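Local coordinates for protein esterase E25 (Uncultured bacterium, PDB 4Q05) that probably hydrolyses carboxylic esters as a dimeric alpha/beta hydrolase of the bacterial hormone-sensitive lipase family, at residues 84-88 and 142-146; 115-121 and 162-168; 284-288 and 310-315; 295-301 and 324-330. All blocks are in the same frame, centred on the assembly; numbering follows the deposited sequence.

Contact 1 (84-88 and 142-146); sequences ITQLD and VLNGG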
loop_
_atom_site.group_PDB
_atom_site.type_symbol
_atom_site.label_atom_id
_atom_site.label_comp_id
_atom_site.label_asym_id
_atom_site.label_seq_id
_atom_site.Cartn_x
_atom_site.Cartn_y
_atom_site.Cartn_z
ATOM N N ILE A 84 21.321 -20.405 11.905
ATOM C CA ILE A 84 19.941 -20.809 11.671
ATOM C C ILE A 84 19.283 -21.246 12.973
ATOM O O ILE A 84 18.215 -20.758 13.337
ATOM C CB ILE A 84 19.867 -21.924 10.610
ATOM C CG1 ILE A 84 20.120 -21.322 9.224
ATOM C CG2 ILE A 84 18.515 -22.618 10.654
ATOM C CD1 ILE A 84 20.426 -22.334 8.126
ATOM N N THR A 85 19.936 -22.166 13.672
ATOM C CA THR A 85 19.495 -22.585 14.991
ATOM C C THR A 85 19.242 -21.390 15.892
ATOM O O THR A 85 18.195 -21.291 16.521
ATOM C CB THR A 85 20.554 -23.465 15.649
ATOM O OG1 THR A 85 20.677 -24.678 14.904
ATOM C CG2 THR A 85 20.157 -23.784 17.092
ATOM N N GLN A 86 20.204 -20.474 15.943
ATOM C CA GLN A 86 20.078 -19.287 16.789
ATOM C C GLN A 86 18.841 -18.464 16.425
ATOM O O GLN A 86 18.071 -18.070 17.296
ATOM C CB GLN A 86 21.339 -18.428 16.694
ATOM C CG GLN A 86 21.214 -17.036 17.296
ATOM C CD GLN A 86 22.337 -16.103 16.850
ATOM O OE1 GLN A 86 23.399 -16.554 16.408
ATOM N NE2 GLN A 86 22.100 -14.795 16.954
ATOM N N LEU A 87 18.651 -18.203 15.136
ATOM C CA LEU A 87 17.515 -17.402 14.698
ATOM C C LEU A 87 16.172 -18.112 14.875
ATOM O O LEU A 87 15.157 -17.457 15.051
ATOM C CB LEU A 87 17.700 -16.940 13.250
ATOM C CG LEU A 87 18.852 -15.945 13.131
ATOM C CD1 LEU A 87 19.161 -15.653 11.686
ATOM C CD2 LEU A 87 18.519 -14.665 13.893
ATOM N N ASP A 88 16.177 -19.443 14.834
ATOM C CA ASP A 88 14.944 -20.225 14.960
ATOM C C ASP A 88 14.582 -20.481 16.418
ATOM O O ASP A 88 13.543 -21.067 16.723
ATOM C CB ASP A 88 15.083 -21.582 14.264
ATOM C CG ASP A 88 14.956 -21.493 12.757
ATOM O OD1 ASP A 88 14.520 -20.437 12.246
ATOM O OD2 ASP A 88 15.273 -22.502 12.089
ATOM N N VAL A 142 16.233 -19.894 4.716
ATOM C CA VAL A 142 16.936 -20.913 5.457
ATOM C C VAL A 142 16.340 -21.070 6.847
ATOM O O VAL A 142 16.742 -21.925 7.575
ATOM C CB VAL A 142 18.427 -20.618 5.623
ATOM C CG1 VAL A 142 19.103 -20.523 4.293
ATOM C CG2 VAL A 142 18.628 -19.332 6.362
ATOM N N LEU A 143 15.390 -20.220 7.186
ATOM C CA LEU A 143 14.816 -20.167 8.521
ATOM C C LEU A 143 13.472 -20.878 8.599
ATOM O O LEU A 143 12.847 -21.164 7.583
ATOM C CB LEU A 143 14.661 -18.714 8.981
ATOM C CG LEU A 143 15.963 -17.907 9.040
ATOM C CD1 LEU A 143 15.709 -16.450 9.437
ATOM C CD2 LEU A 143 16.987 -18.569 9.984
ATOM N N ASN A 144 13.044 -21.156 9.823
ATOM C CA ASN A 144 11.727 -21.716 10.103
ATOM C C ASN A 144 11.478 -23.109 9.553
ATOM O O ASN A 144 10.358 -23.438 9.181
ATOM C CB ASN A 144 10.626 -20.755 9.647
ATOM C CG ASN A 144 10.744 -19.383 10.306
ATOM O OD1 ASN A 144 11.019 -19.272 11.499
ATOM N ND2 ASN A 144 10.557 -18.342 9.524
ATOM N N GLY A 145 12.523 -23.927 9.519
ATOM C CA GLY A 145 12.386 -25.321 9.159
ATOM C C GLY A 145 11.604 -26.044 10.239
ATOM O O GLY A 145 11.518 -25.581 11.382
ATOM N N GLY A 146 11.013 -27.174 9.878
ATOM C CA GLY A 146 10.298 -27.966 10.854
ATOM C C GLY A 146 9.109 -27.240 11.444
ATOM O O GLY A 146 8.464 -26.404 10.794
HETATM O O HOH W 1 15.453 -23.434 9.523
#

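Contact 2 (115-121 and 162-168); sequences SVYYVTP and VRVLSID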
loop_
_atom_site.group_PDB
_atom_site.type_symbol
_atom_site.label_atom_id
_atom_site.label_comp_id
_atom_site.label_asym_id
_atom_site.label_seq_id
_atom_site.Cartn_x
_atom_site.Cartn_y
_atom_site.Cartn_z
ATOM N N SER A 115 8.217 -33.300 4.036
ATOM C CA SER A 115 7.732 -32.968 5.372
ATOM C C SER A 115 6.593 -31.947 5.285
ATOM O O SER A 115 6.730 -30.909 4.635
ATOM C CB SER A 115 8.882 -32.383 6.195
ATOM O OG SER A 115 8.468 -32.120 7.519
ATOM N N VAL A 116 5.463 -32.246 5.920
ATOM C CA VAL A 116 4.348 -31.295 5.971
ATOM C C VAL A 116 3.729 -31.228 7.361
ATOM O O VAL A 116 3.927 -32.116 8.178
ATOM C CB VAL A 116 3.230 -31.655 4.971
ATOM C CG1 VAL A 116 3.783 -31.672 3.545
ATOM C CG2 VAL A 116 2.581 -33.002 5.339
ATOM N N TYR A 117 2.967 -30.171 7.617
ATOM C CA TYR A 117 2.206 -30.084 8.851
ATOM C C TYR A 117 0.766 -29.816 8.516
ATOM O O TYR A 117 0.458 -28.855 7.798
ATOM C CB TYR A 117 2.759 -28.988 9.765
ATOM C CG TYR A 117 4.099 -29.359 10.335
ATOM C CD1 TYR A 117 4.196 -30.115 11.495
ATOM C CD2 TYR A 117 5.268 -28.998 9.686
ATOM C CE1 TYR A 117 5.430 -30.482 12.003
ATOM C CE2 TYR A 117 6.499 -29.358 10.188
ATOM C CZ TYR A 117 6.574 -30.096 11.342
ATOM O OH TYR A 117 7.805 -30.455 11.836
ATOM N N TYR A 118 -0.110 -30.686 9.020
ATOM C CA TYR A 118 -1.544 -30.506 8.894
ATOM C C TYR A 118 -2.000 -29.633 10.047
ATOM O O TYR A 118 -1.821 -29.989 11.204
ATOM C CB TYR A 118 -2.264 -31.844 8.956
ATOM C CG TYR A 118 -1.982 -32.734 7.767
ATOM C CD1 TYR A 118 -0.861 -33.551 7.742
ATOM C CD2 TYR A 118 -2.841 -32.756 6.669
ATOM C CE1 TYR A 118 -0.604 -34.367 6.658
ATOM C CE2 TYR A 118 -2.587 -33.569 5.581
ATOM C CZ TYR A 118 -1.467 -34.370 5.582
ATOM O OH TYR A 118 -1.204 -35.183 4.503
ATOM N N VAL A 119 -2.583 -28.492 9.717
ATOM C CA VAL A 119 -2.940 -27.476 10.700
ATOM C C VAL A 119 -4.441 -27.280 10.602
ATOM O O VAL A 119 -4.942 -26.748 9.615
ATOM C CB VAL A 119 -2.195 -26.146 10.433
ATOM C CG1 VAL A 119 -2.556 -25.076 11.497
ATOM C CG2 VAL A 119 -0.683 -26.371 10.418
ATOM N N THR A 120 -5.156 -27.767 11.610
ATOM C CA THR A 120 -6.614 -27.755 11.601
ATOM C C THR A 120 -7.139 -26.885 12.736
ATOM O O THR A 120 -6.883 -27.166 13.905
ATOM C CB THR A 120 -7.174 -29.180 11.778
ATOM O OG1 THR A 120 -6.417 -30.090 10.975
ATOM C CG2 THR A 120 -8.636 -29.245 11.370
ATOM N N PRO A 121 -7.875 -25.818 12.393
ATOM C CA PRO A 121 -8.439 -24.914 13.400
ATOM C C PRO A 121 -9.733 -25.502 13.945
ATOM O O PRO A 121 -10.278 -26.379 13.292
ATOM C CB PRO A 121 -8.755 -23.664 12.582
ATOM C CG PRO A 121 -9.119 -24.191 11.248
ATOM C CD PRO A 121 -8.260 -25.428 11.025
ATOM N N VAL A 162 -9.816 -21.935 7.980
ATOM C CA VAL A 162 -9.605 -22.833 6.864
ATOM C C VAL A 162 -8.529 -23.810 7.302
ATOM O O VAL A 162 -7.662 -23.457 8.096
ATOM C CB VAL A 162 -9.121 -22.053 5.630
ATOM C CG1 VAL A 162 -7.727 -21.463 5.894
ATOM C CG2 VAL A 162 -9.107 -22.942 4.400
ATOM N N ARG A 163 -8.598 -25.048 6.822
ATOM C CA ARG A 163 -7.524 -25.998 7.080
ATOM C C ARG A 163 -6.302 -25.563 6.311
ATOM O O ARG A 163 -6.404 -25.128 5.171
ATOM C CB ARG A 163 -7.909 -27.407 6.627
ATOM C CG ARG A 163 -9.034 -28.020 7.431
ATOM C CD ARG A 163 -9.319 -29.446 6.970
ATOM N NE ARG A 163 -10.464 -29.994 7.681
ATOM C CZ ARG A 163 -11.728 -29.789 7.322
ATOM N NH1 ARG A 163 -12.012 -29.063 6.242
ATOM N NH2 ARG A 163 -12.705 -30.320 8.040
ATOM N N VAL A 164 -5.148 -25.708 6.944
ATOM C CA VAL A 164 -3.887 -25.379 6.331
ATOM C C VAL A 164 -2.999 -26.612 6.269
ATOM O O VAL A 164 -2.958 -27.417 7.195
ATOM C CB VAL A 164 -3.151 -24.298 7.132
ATOM C CG1 VAL A 164 -1.804 -24.015 6.503
ATOM C CG2 VAL A 164 -4.003 -23.032 7.201
ATOM N N LEU A 165 -2.304 -26.755 5.154
ATOM C CA LEU A 165 -1.263 -27.752 5.013
ATOM C C LEU A 165 0.041 -26.978 4.822
ATOM O O LEU A 165 0.248 -26.340 3.787
ATOM C CB LEU A 165 -1.548 -28.643 3.802
ATOM C CG LEU A 165 -0.467 -29.679 3.452
ATOM C CD1 LEU A 165 -0.342 -30.703 4.569
ATOM C CD2 LEU A 165 -0.802 -30.363 2.137
ATOM N N SER A 166 0.908 -27.001 5.828
ATOM C CA SER A 166 2.143 -26.231 5.743
ATOM C C SER A 166 3.278 -27.105 5.253
ATOM O O SER A 166 3.533 -28.173 5.801
ATOM C CB SER A 166 2.504 -25.593 7.087
ATOM O OG SER A 166 3.543 -24.641 6.914
ATOM N N ILE A 167 3.955 -26.647 4.208
ATOM C CA ILE A 167 5.023 -27.430 3.618
ATOM C C ILE A 167 6.384 -27.124 4.245
ATOM O O ILE A 167 6.888 -26.013 4.167
ATOM C CB ILE A 167 5.099 -27.212 2.106
ATOM C CG1 ILE A 167 3.711 -27.460 1.495
ATOM C CG2 ILE A 167 6.202 -28.101 1.515
ATOM C CD1 ILE A 167 3.624 -27.208 0.009
ATOM N N ASP A 168 6.967 -28.137 4.866
ATOM C CA ASP A 168 8.262 -28.017 5.504
ATOM C C ASP A 168 9.313 -28.395 4.458
ATOM O O ASP A 168 9.926 -29.461 4.504
ATOM C CB ASP A 168 8.291 -28.949 6.710
ATOM C CG ASP A 168 9.642 -29.014 7.371
ATOM O OD1 ASP A 168 10.476 -28.107 7.171
ATOM O OD2 ASP A 168 9.863 -29.986 8.109
HETATM O O HOH W 2 10.635 -31.836 3.160
#

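Contact 3 (284-288 and 310-315); sequences LYGDL and RTHIKL. With NA (sodium ion), chain C.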
loop_
_atom_site.group_PDB
_atom_site.type_symbol
_atom_site.label_atom_id
_atom_site.label_comp_id
_atom_site.label_asym_id
_atom_site.label_seq_id
_atom_site.Cartn_x
_atom_site.Cartn_y
_atom_site.Cartn_z
ATOM N N LEU A 284 9.504 -11.713 -9.004
ATOM C CA LEU A 284 8.902 -10.465 -9.477
ATOM C C LEU A 284 9.345 -10.172 -10.912
ATOM O O LEU A 284 8.604 -9.570 -11.693
ATOM C CB LEU A 284 9.312 -9.297 -8.577
ATOM C CG LEU A 284 8.836 -7.908 -9.010
ATOM C CD1 LEU A 284 7.304 -7.902 -9.173
ATOM C CD2 LEU A 284 9.272 -6.866 -8.002
ATOM N N TYR A 285 10.563 -10.589 -11.249
ATOM C CA TYR A 285 11.111 -10.346 -12.583
ATOM C C TYR A 285 10.541 -11.275 -13.633
ATOM O O TYR A 285 10.725 -11.056 -14.833
ATOM C CB TYR A 285 12.643 -10.420 -12.575
ATOM C CG TYR A 285 13.222 -9.258 -11.831
ATOM C CD1 TYR A 285 13.178 -7.988 -12.376
ATOM C CD2 TYR A 285 13.758 -9.413 -10.564
ATOM C CE1 TYR A 285 13.672 -6.910 -11.698
ATOM C CE2 TYR A 285 14.256 -8.334 -9.868
ATOM C CZ TYR A 285 14.211 -7.089 -10.442
ATOM O OH TYR A 285 14.696 -6.004 -9.766
ATOM N N GLY A 286 9.850 -12.315 -13.188
ATOM C CA GLY A 286 9.245 -13.239 -14.127
ATOM C C GLY A 286 7.875 -12.746 -14.550
ATOM O O GLY A 286 7.404 -11.697 -14.093
ATOM N N ASP A 287 7.228 -13.520 -15.409
ATOM C CA ASP A 287 5.904 -13.197 -15.920
ATOM C C ASP A 287 4.849 -13.475 -14.859
ATOM O O ASP A 287 4.866 -14.528 -14.231
ATOM C CB ASP A 287 5.608 -14.056 -17.150
ATOM C CG ASP A 287 4.478 -13.492 -18.013
ATOM O OD1 ASP A 287 3.734 -12.593 -17.554
ATOM O OD2 ASP A 287 4.340 -13.963 -19.161
ATOM N N LEU A 288 3.928 -12.534 -14.665
ATOM C CA LEU A 288 2.851 -12.711 -13.695
ATOM C C LEU A 288 1.481 -12.824 -14.361
ATOM O O LEU A 288 0.462 -12.946 -13.681
ATOM C CB LEU A 288 2.853 -11.566 -12.678
ATOM C CG LEU A 288 4.159 -11.406 -11.896
ATOM C CD1 LEU A 288 4.020 -10.340 -10.810
ATOM C CD2 LEU A 288 4.559 -12.726 -11.281
ATOM N N ARG A 310 5.332 -3.540 -5.389
ATOM C CA ARG A 310 5.820 -3.752 -6.750
ATOM C C ARG A 310 5.167 -4.993 -7.307
ATOM O O ARG A 310 4.782 -5.028 -8.467
ATOM C CB ARG A 310 7.341 -3.885 -6.794
ATOM C CG ARG A 310 8.080 -2.560 -6.612
ATOM C CD ARG A 310 9.567 -2.800 -6.452
ATOM N NE ARG A 310 10.129 -3.414 -7.650
ATOM C CZ ARG A 310 11.276 -4.083 -7.690
ATOM N NH1 ARG A 310 11.994 -4.252 -6.588
ATOM N NH2 ARG A 310 11.693 -4.605 -8.831
ATOM N N THR A 311 5.010 -6.016 -6.476
ATOM C CA THR A 311 4.374 -7.239 -6.948
ATOM C C THR A 311 2.881 -7.013 -7.196
ATOM O O THR A 311 2.339 -7.456 -8.202
ATOM C CB THR A 311 4.571 -8.413 -5.971
ATOM O OG1 THR A 311 5.971 -8.722 -5.857
ATOM C CG2 THR A 311 3.818 -9.631 -6.470
ATOM N N HIS A 312 2.229 -6.325 -6.268
ATOM C CA HIS A 312 0.816 -6.022 -6.403
ATOM C C HIS A 312 0.572 -5.270 -7.710
ATOM O O HIS A 312 -0.368 -5.567 -8.447
ATOM C CB HIS A 312 0.321 -5.162 -5.230
ATOM C CG HIS A 312 -1.074 -4.651 -5.415
ATOM N ND1 HIS A 312 -1.353 -3.340 -5.737
ATOM C CD2 HIS A 312 -2.269 -5.284 -5.355
ATOM C CE1 HIS A 312 -2.662 -3.182 -5.847
ATOM N NE2 HIS A 312 -3.241 -4.350 -5.629
ATOM N N ILE A 313 1.429 -4.296 -7.986
ATOM C CA ILE A 313 1.248 -3.454 -9.160
ATOM C C ILE A 313 1.491 -4.288 -10.406
ATOM O O ILE A 313 0.728 -4.206 -11.359
ATOM C CB ILE A 313 2.166 -2.208 -9.133
ATOM C CG1 ILE A 313 1.687 -1.225 -8.053
ATOM C CG2 ILE A 313 2.177 -1.498 -10.497
ATOM C CD1 ILE A 313 0.210 -0.747 -8.271
ATOM N N LYS A 314 2.537 -5.112 -10.393
ATOM C CA LYS A 314 2.827 -5.931 -11.573
ATOM C C LYS A 314 1.684 -6.908 -11.846
ATOM O O LYS A 314 1.310 -7.144 -12.996
ATOM C CB LYS A 314 4.179 -6.667 -11.454
ATOM C CG LYS A 314 4.575 -7.398 -12.765
ATOM C CD LYS A 314 6.017 -7.902 -12.745
ATOM C CE LYS A 314 6.404 -8.498 -14.106
ATOM N NZ LYS A 314 7.837 -8.895 -14.162
ATOM N N LEU A 315 1.112 -7.471 -10.790
ATOM C CA LEU A 315 -0.065 -8.325 -10.959
ATOM C C LEU A 315 -1.213 -7.560 -11.612
ATOM O O LEU A 315 -1.784 -8.011 -12.618
ATOM C CB LEU A 315 -0.520 -8.911 -9.618
ATOM C CG LEU A 315 0.479 -9.870 -8.967
ATOM C CD1 LEU A 315 0.181 -10.039 -7.500
ATOM C CD2 LEU A 315 0.449 -11.220 -9.677
HETATM NA NA NA C . 0.375 -1.384 -4.864
#

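Contact 4 (295-301 and 324-330); sequences FLITGTR and LFVYEGI. With NA (sodium ion), chain D.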
loop_
_atom_site.group_PDB
_atom_site.type_symbol
_atom_site.label_atom_id
_atom_site.label_comp_id
_atom_site.label_asym_id
_atom_site.label_seq_id
_atom_site.Cartn_x
_atom_site.Cartn_y
_atom_site.Cartn_z
ATOM N N PHE A 295 -3.774 -12.049 -2.835
ATOM C CA PHE A 295 -4.004 -11.221 -1.662
ATOM C C PHE A 295 -2.620 -10.900 -1.123
ATOM O O PHE A 295 -1.825 -11.818 -0.866
ATOM C CB PHE A 295 -4.822 -12.040 -0.656
ATOM C CG PHE A 295 -5.193 -11.309 0.623
ATOM C CD1 PHE A 295 -4.248 -11.055 1.604
ATOM C CD2 PHE A 295 -6.514 -10.958 0.869
ATOM C CE1 PHE A 295 -4.607 -10.422 2.785
ATOM C CE2 PHE A 295 -6.880 -10.341 2.053
ATOM C CZ PHE A 295 -5.926 -10.070 3.009
ATOM N N LEU A 296 -2.310 -9.614 -0.964
ATOM C CA LEU A 296 -0.980 -9.219 -0.495
ATOM C C LEU A 296 -1.074 -8.318 0.724
ATOM O O LEU A 296 -1.974 -7.505 0.829
ATOM C CB LEU A 296 -0.193 -8.475 -1.582
ATOM C CG LEU A 296 -0.021 -9.185 -2.928
ATOM C CD1 LEU A 296 -1.097 -8.701 -3.901
ATOM C CD2 LEU A 296 1.381 -8.911 -3.485
ATOM N N ILE A 297 -0.128 -8.464 1.634
ATOM C CA ILE A 297 -0.143 -7.681 2.857
ATOM C C ILE A 297 1.268 -7.273 3.245
ATOM O O ILE A 297 2.231 -8.033 3.068
ATOM C CB ILE A 297 -0.858 -8.442 4.002
ATOM C CG1 ILE A 297 -0.816 -7.628 5.298
ATOM C CG2 ILE A 297 -0.221 -9.785 4.236
ATOM C CD1 ILE A 297 -1.601 -8.269 6.406
ATOM N N THR A 298 1.391 -6.051 3.746
ATOM C CA THR A 298 2.669 -5.522 4.179
ATOM C C THR A 298 2.347 -4.344 5.119
ATOM O O THR A 298 1.227 -4.238 5.606
ATOM C CB THR A 298 3.540 -5.104 2.965
ATOM O OG1 THR A 298 4.793 -4.563 3.404
ATOM C CG2 THR A 298 2.812 -4.071 2.105
ATOM N N GLY A 299 3.312 -3.476 5.394
ATOM C CA GLY A 299 3.044 -2.358 6.279
ATOM C C GLY A 299 4.071 -1.271 6.091
ATOM O O GLY A 299 5.048 -1.467 5.374
ATOM N N THR A 300 3.865 -0.134 6.754
ATOM C CA THR A 300 4.700 1.032 6.526
ATOM C C THR A 300 6.151 0.821 6.934
ATOM O O THR A 300 7.034 1.488 6.421
ATOM C CB THR A 300 4.146 2.252 7.277
ATOM O OG1 THR A 300 3.953 1.891 8.645
ATOM C CG2 THR A 300 2.804 2.691 6.673
ATOM N N ARG A 301 6.411 -0.095 7.864
ATOM C CA ARG A 301 7.782 -0.284 8.343
ATOM C C ARG A 301 8.453 -1.523 7.751
ATOM O O ARG A 301 9.560 -1.889 8.135
ATOM C CB ARG A 301 7.807 -0.351 9.876
ATOM C CG ARG A 301 7.195 0.883 10.518
ATOM C CD ARG A 301 7.469 0.965 12.018
ATOM N NE ARG A 301 6.850 2.172 12.558
ATOM C CZ ARG A 301 7.175 2.731 13.718
ATOM N NH1 ARG A 301 8.116 2.185 14.478
ATOM N NH2 ARG A 301 6.548 3.835 14.120
ATOM N N LEU A 324 -4.466 -5.378 -2.222
ATOM C CA LEU A 324 -3.346 -4.997 -1.375
ATOM C C LEU A 324 -3.824 -4.408 -0.046
ATOM O O LEU A 324 -4.755 -3.595 -0.015
ATOM C CB LEU A 324 -2.472 -3.956 -2.085
ATOM C CG LEU A 324 -1.364 -3.366 -1.192
ATOM C CD1 LEU A 324 -0.253 -4.373 -0.883
ATOM C CD2 LEU A 324 -0.761 -2.117 -1.830
ATOM N N PHE A 325 -3.172 -4.821 1.039
ATOM C CA PHE A 325 -3.394 -4.257 2.370
ATOM C C PHE A 325 -2.060 -3.829 2.961
ATOM O O PHE A 325 -1.127 -4.621 3.036
ATOM C CB PHE A 325 -4.084 -5.281 3.276
ATOM C CG PHE A 325 -5.433 -5.687 2.770
ATOM C CD1 PHE A 325 -5.552 -6.638 1.772
ATOM C CD2 PHE A 325 -6.577 -5.089 3.261
ATOM C CE1 PHE A 325 -6.797 -7.001 1.288
ATOM C CE2 PHE A 325 -7.826 -5.443 2.780
ATOM C CZ PHE A 325 -7.932 -6.402 1.794
ATOM N N VAL A 326 -1.971 -2.565 3.350
ATOM C CA VAL A 326 -0.766 -2.009 3.955
ATOM C C VAL A 326 -1.166 -1.437 5.310
ATOM O O VAL A 326 -2.002 -0.542 5.395
ATOM C CB VAL A 326 -0.164 -0.876 3.097
ATOM C CG1 VAL A 326 1.089 -0.291 3.766
ATOM C CG2 VAL A 326 0.155 -1.386 1.678
ATOM N N TYR A 327 -0.566 -1.954 6.368
ATOM C CA TYR A 327 -0.926 -1.530 7.712
ATOM C C TYR A 327 0.074 -0.555 8.290
ATOM O O TYR A 327 1.260 -0.829 8.335
ATOM C CB TYR A 327 -1.083 -2.740 8.630
ATOM C CG TYR A 327 -2.326 -3.516 8.285
ATOM C CD1 TYR A 327 -3.562 -3.166 8.826
ATOM C CD2 TYR A 327 -2.275 -4.567 7.385
ATOM C CE1 TYR A 327 -4.712 -3.854 8.489
ATOM C CE2 TYR A 327 -3.413 -5.257 7.042
ATOM C CZ TYR A 327 -4.632 -4.895 7.596
ATOM O OH TYR A 327 -5.759 -5.599 7.248
ATOM N N GLU A 328 -0.431 0.588 8.733
ATOM C CA GLU A 328 0.362 1.548 9.486
ATOM C C GLU A 328 1.090 0.843 10.632
ATOM O O GLU A 328 0.461 0.125 11.410
ATOM C CB GLU A 328 -0.581 2.609 10.063
ATOM C CG GLU A 328 0.049 3.612 10.996
ATOM C CD GLU A 328 0.894 4.613 10.255
ATOM O OE1 GLU A 328 1.158 4.391 9.049
ATOM O OE2 GLU A 328 1.301 5.614 10.873
ATOM N N GLY A 329 2.403 1.061 10.732
ATOM C CA GLY A 329 3.213 0.550 11.829
ATOM C C GLY A 329 3.789 -0.843 11.619
ATOM O O GLY A 329 4.736 -1.250 12.295
ATOM N N ILE A 330 3.241 -1.576 10.657
ATOM C CA ILE A 330 3.620 -2.975 10.502
ATOM C C ILE A 330 4.910 -3.195 9.717
ATOM O O ILE A 330 5.079 -2.667 8.602
ATOM C CB ILE A 330 2.454 -3.796 9.925
ATOM C CG1 ILE A 330 1.523 -4.210 11.074
ATOM C CG2 ILE A 330 2.956 -5.010 9.137
ATOM C CD1 ILE A 330 0.549 -5.329 10.721
HETATM NA NA NA D . -3.935 -0.371 3.232
#

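Contact 1 (84-88 and 142-146)
Ile-84 and Asp-88, one turn apart on helix 77-88, lie beside Leu-143 and Asn-144 of an irregular loop, and in each pairing the CA atoms are 6.0 Å apart. The polar half of the contact belongs to Asp-88. Its OD1 accepts the backbone N-H of Asn-144 at 2.9 Å in a nearly straight bond (168°), which arrives on the syn side of the carboxylate and 29° out of its plane. The other oxygen, OD2, accepts a hydrogen bond from a water at 2.7 Å. That water also donates to Val-142 O and accepts from Gly-145 N, so a single solvent molecule uses three bonds to tie the carboxylate to the loop on both sides of Leu-143 and Asn-144. Hormone-sensitive lipase relatives carry the oxyanion hole on a His-Gly-Gly segment at this point of the alpha/beta hydrolase fold, after the strand equivalent to 132-136; Asn-144 ND2 bonds to Gly-138 O of the corresponding segment, and the place of helix 77-88 over this loop is consistent with its belonging to the helical cap. The apolar half begins with Ile-84, whose CD1 packs on Val-142 CB at 3.6 Å, the two side chains crossing at about a right angle. With CG1 set beside the backbone N (chi1 -74°), the CG2 branch is left to rest against Val-142 O, 3.6 Å away. Three residues on, Leu-87 CB meets Leu-143 CD2 at 3.7 Å, and both leucines also touch Phe-262 of helix 262-271.

Contact 2 (115-121 and 162-168)
Tyr-117 O receives the N-H of Ser-166 at 2.7 Å in a bond of 165° lying in the carbonyl plane, and Leu-165 CA adds a weaker CA-H...O contact to the same oxygen. Tyr-117 N returns a bond to Ser-166 O, which marks this as a hydrogen-bonded antiparallel pair; Val-119 and Val-164 form another, also bonded both ways, and bring their CB atoms to 3.9 Å. The face bearing Val-116, Tyr-118 and Leu-165 shows how one methyl can serve two neighbours. With CG anti to the backbone N (chi1 175°), Leu-165 sends CD1 over the centre of the Tyr-118 ring, 3.8 Å from the centroid, in a CH-pi contact, while the same methyl touches Val-116 CB at 3.7 Å. Just past the end of strand 114-120, Pro-121 CG lies 3.5 Å from Val-162 O; an alanine here would lack the ring, which is likely to open a gap beside that carbonyl and leave the backbone freer to turn. Arg-163 runs alongside Thr-120 toward its salt bridge with Glu-129. In the alpha/beta hydrolase sheet, strand 114-120 runs antiparallel to both neighbours, 105-111 and 164-168; strand 132-136 follows beyond 164-168, and helix 151-160 covers Val-119, Val-164 and Ser-166.

Contact 3 (284-288 and 310-315)
Lys-314 and the carbonyls of Leu-284 and Gly-286 supply the hydrogen bonds. The lysine chain, extended from CG outward with CG anti to the backbone N (chi1 -173°), carries NZ to 2.7 Å from Leu-284 O, in the plane of that carbonyl, and to 2.8 Å from Gly-286 O, whose plane it approaches from above. Two bonds thus hold the ammonium group within the bend of the loop. Apolar packing flanks this polar grip. The Leu-288 side chain crosses that of Lys-314 at about a right angle, its CD1 3.6 Å from Lys-314 CG; CD1 also meets Leu-315 CD2 at 3.8 Å. Leu-284 divides its two methyls: CD1 rests on Thr-311, while CD2 lies over one face of the Arg-310 guanidinium, 3.4 Å from Arg-310 CZ and offset toward the rim. Charge pairing fixes that flat group from beyond the contact, since Arg-310 NH1 forms a salt bridge with Asp-238. Metal binding occupies another side of the helix, where His-312 ND1 and Val-326 O of the second subunit share a sodium ion. Helix 305-317 lies between the loop that precedes strand 294-299 and the sheet itself, with Thr-311, His-312 and Leu-315 packed on Leu-296 of that strand, and Leu-288 reaching Gln-217 of helix 206-221.

Contact 4 (295-301 and 324-330)
Leu-296 O accepts from Phe-325 N, Thr-298 N gives to Phe-325 O and Thr-298 O accepts from Tyr-327 N, the staggered bonding of a parallel strand pair. Tyr-327 O then takes two donors from opposite faces of its plane, Thr-300 N at 3.1 Å and Ile-330 N, the latter closing a type II turn. Gly-299 fits here because a CB would run into the carbonyl oxygens of Tyr-327 and Ile-330. Beyond the backbone, Phe-325 CE1 comes within 3.4 Å of Phe-295 CE2, the ring planes 20° apart and displaced so that little of one lies over the other, and Ile-297 CD1 meets Tyr-327 CE2 at 3.6 Å. Beyond the last bridged pair, Gly-299 with Tyr-327, Thr-300 OG1, placed between backbone N and carbonyl carbon (chi1 52°), accepts the N-H of Gly-329 at 2.7 Å and also hydrogen-bonds Asp-244 of the second subunit. A valine in its place would probably leave Gly-329 N without its acceptor and take one of its partners from that aspartate. The same Asp-244 forms a salt bridge with Arg-301, and a sodium ion joins Val-326 O to His-312 of the second subunit, so residues of both segments take part in the dimer interface. The two strands and helix 305-317 make a beta-alpha-beta unit: that helix covers Leu-296, Thr-298 and Leu-324, while helix 342-358 packs on Phe-295, Ile-297 and Tyr-327.

From the N terminus, contact 1 opens on helix 77-88 and closes at 142-146; contact 2 opens inside that span and closes later, at 162-168, so the two cross. They also touch, through a probable hydrogen bond from Gly-146 N to Asp-168 OD1, linking the helix and loop region to the part of the sheet formed by strands 114-120 and 164-168. Farther along, contact 3 opens at 284-288 and closes at 310-315; contact 4 opens between them at 295-301 and closes at 324-330, a second crossing pair in which helix 305-317 packs on strands 294-299 and 322-327. Contacts 2 and 4 lie in the same sheet, on opposite sides of the chain's centre.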